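Local structure of protein-glutaminase (2ZK9) at residues A85-Y90 with T97-I102. The protein hydrolyses the side-chain amide of glutamine residues within proteins, converting them to glutamate with release of ammonia. Sequence-based numbering, arbitrary orientation.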
loop_
_atom_site.group_PDB
_atom_site.type_symbol
_atom_site.label_atom_id
_atom_site.label_comp_id
_atom_site.label_asym_id
_atom_site.label_seq_id
_atom_site.Cartn_x
_atom_site.Cartn_y
_atom_site.Cartn_z
ATOM N N ALA A 85 -0.322 -3.048 -2.460
ATOM C CA ALA A 85 0.411 -2.809 -1.247
ATOM C C ALA A 85 1.779 -3.488 -1.367
ATOM O O ALA A 85 2.092 -4.121 -2.354
ATOM C CB ALA A 85 -0.374 -3.275 -0.021
ATOM N N ILE A 86 2.616 -3.286 -0.332
ATOM C CA ILE A 86 3.937 -3.911 -0.335
ATOM C C ILE A 86 3.858 -5.287 0.282
ATOM O O ILE A 86 3.155 -5.517 1.269
ATOM C CB ILE A 86 5.001 -3.015 0.351
ATOM C CG1 ILE A 86 4.741 -2.728 1.826
ATOM C CG2 ILE A 86 5.213 -1.759 -0.472
ATOM C CD1 ILE A 86 5.945 -2.190 2.546
ATOM N N LEU A 87 4.604 -6.213 -0.322
ATOM C CA LEU A 87 4.694 -7.604 0.058
ATOM C C LEU A 87 6.141 -7.851 0.501
ATOM O O LEU A 87 7.049 -7.854 -0.339
ATOM C CB LEU A 87 4.287 -8.515 -1.101
ATOM C CG LEU A 87 4.312 -9.998 -0.808
ATOM C CD1 LEU A 87 3.226 -10.388 0.181
ATOM C CD2 LEU A 87 4.214 -10.793 -2.084
ATOM N N VAL A 88 6.352 -7.943 1.807
ATOM C CA VAL A 88 7.658 -7.975 2.430
ATOM C C VAL A 88 8.045 -9.404 2.777
ATOM O O VAL A 88 7.273 -10.178 3.284
ATOM C CB VAL A 88 7.618 -7.106 3.702
ATOM C CG1 VAL A 88 9.004 -6.964 4.356
ATOM C CG2 VAL A 88 7.066 -5.733 3.369
ATOM N N SER A 89 9.285 -9.778 2.435
ATOM C CA SER A 89 9.831 -11.045 2.806
ATOM C C SER A 89 10.731 -10.894 4.003
ATOM O O SER A 89 11.487 -9.932 4.081
ATOM C CB SER A 89 10.691 -11.583 1.670
ATOM O OG SER A 89 9.906 -11.946 0.530
ATOM N N TYR A 90 10.671 -11.835 4.948
ATOM C CA TYR A 90 11.475 -11.781 6.143
ATOM C C TYR A 90 11.745 -13.205 6.616
ATOM O O TYR A 90 11.019 -14.126 6.298
ATOM C CB TYR A 90 10.783 -10.939 7.248
ATOM C CG TYR A 90 9.475 -11.602 7.620
ATOM C CD1 TYR A 90 8.349 -11.459 6.799
ATOM C CD2 TYR A 90 9.378 -12.394 8.747
ATOM C CE1 TYR A 90 7.178 -12.089 7.157
ATOM C CE2 TYR A 90 8.212 -13.031 9.080
ATOM C CZ TYR A 90 7.107 -12.865 8.280
ATOM O OH TYR A 90 5.936 -13.520 8.623
ATOM N N THR A 97 12.028 -18.162 5.303
ATOM C CA THR A 97 11.415 -16.953 4.738
ATOM C C THR A 97 9.923 -17.080 4.628
ATOM O O THR A 97 9.366 -18.077 4.190
ATOM C CB THR A 97 11.997 -16.700 3.325
ATOM O OG1 THR A 97 13.405 -16.566 3.471
ATOM C CG2 THR A 97 11.427 -15.382 2.797
ATOM N N GLU A 98 9.251 -16.052 5.061
ATOM C CA GLU A 98 7.832 -15.783 5.083
ATOM C C GLU A 98 7.568 -14.464 4.365
ATOM O O GLU A 98 8.467 -13.623 4.257
ATOM C CB GLU A 98 7.271 -15.744 6.512
ATOM C CG GLU A 98 7.441 -17.062 7.266
ATOM C CD GLU A 98 6.807 -17.153 8.636
ATOM O OE1 GLU A 98 6.304 -16.143 9.185
ATOM O OE2 GLU A 98 6.845 -18.256 9.211
ATOM N N LYS A 99 6.327 -14.242 3.957
ATOM C CA LYS A 99 5.949 -12.960 3.357
ATOM C C LYS A 99 4.720 -12.436 4.070
ATOM O O LYS A 99 3.809 -13.192 4.444
ATOM C CB LYS A 99 5.645 -13.043 1.872
ATOM C CG LYS A 99 6.780 -13.586 1.025
ATOM C CD LYS A 99 6.520 -13.391 -0.460
ATOM C CE LYS A 99 7.602 -14.016 -1.321
ATOM N NZ LYS A 99 7.283 -13.846 -2.759
ATOM N N ARG A 100 4.643 -11.116 4.175
ATOM C CA ARG A 100 3.452 -10.426 4.682
ATOM C C ARG A 100 3.205 -9.168 3.880
ATOM O O ARG A 100 4.154 -8.500 3.467
ATOM C CB ARG A 100 3.593 -10.034 6.138
ATOM C CG ARG A 100 3.699 -11.151 7.142
ATOM C CD ARG A 100 2.408 -11.872 7.349
ATOM N NE ARG A 100 2.532 -12.914 8.408
ATOM C CZ ARG A 100 2.952 -14.136 8.128
ATOM N NH1 ARG A 100 3.308 -14.525 6.894
ATOM N NH2 ARG A 100 3.018 -14.983 9.155
ATOM N N ILE A 101 1.937 -8.811 3.729
ATOM C CA ILE A 101 1.566 -7.507 3.271
ATOM C C ILE A 101 1.637 -6.502 4.403
ATOM O O ILE A 101 1.248 -6.798 5.532
ATOM C CB ILE A 101 0.111 -7.530 2.719
ATOM C CG1 ILE A 101 -0.013 -8.395 1.475
ATOM C CG2 ILE A 101 -0.432 -6.132 2.508
ATOM C CD1 ILE A 101 0.529 -7.764 0.176
ATOM N N ILE A 102 2.141 -5.292 4.079
ATOM C CA ILE A 102 1.965 -4.131 4.948
ATOM C C ILE A 102 1.038 -3.194 4.235
ATOM O O ILE A 102 1.318 -2.730 3.114
ATOM C CB ILE A 102 3.292 -3.483 5.347
ATOM C CG1 ILE A 102 4.115 -4.475 6.211
ATOM C CG2 ILE A 102 3.033 -2.190 6.046
ATOM C CD1 ILE A 102 5.486 -3.986 6.622
#
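Residues 85-90, part of strand 82-91, pair antiparallel with strand 97-102 as the arms of a beta hairpin. Backbone hydrogen bonds tie Val88 and Arg100 twice, Val88 N reaching Arg100 O at 2.8 Å, and likewise Tyr90 and Glu98; Ile102 N adds one to Ile86 O. With CG between its own backbone N and carbonyl carbon (chi1 62°), the Tyr90 ring swings across to the partner strand. Its OH sits 3.1 Å above the centre of the Arg100 guanidinium, whose plane is turned 86° from the ring. A weak hydrogen bond from OH to Glu98 OE1 (2.7 Å) is tentative, both side chains having alternate conformers; Glu98 OE2 is hydrogen-bonded to Asn92 ND2. The hairpin falls in the glutaminase family region, of the papain-like (CA) peptidase clan, and helices 8-19 and 42-55 pack on its Ile86, Val88 and Ile102 face. Arg100 NH1 hydrogen-bonds Lys99 O, helping fix the guanidinium, and NH2 lies 3.5 Å from Glu98 OE1, well out of plane, attracted by charge alone; an alanine here would probably uncover the tyrosine hydroxyl and take from Glu98 a close counter-charge. On the other face Leu87 CD1 meets Ile101 CD1 at 3.8 Å, while Lys99 extends past Leu87 CD2 and Ser89 OG toward a salt bridge with Glu61.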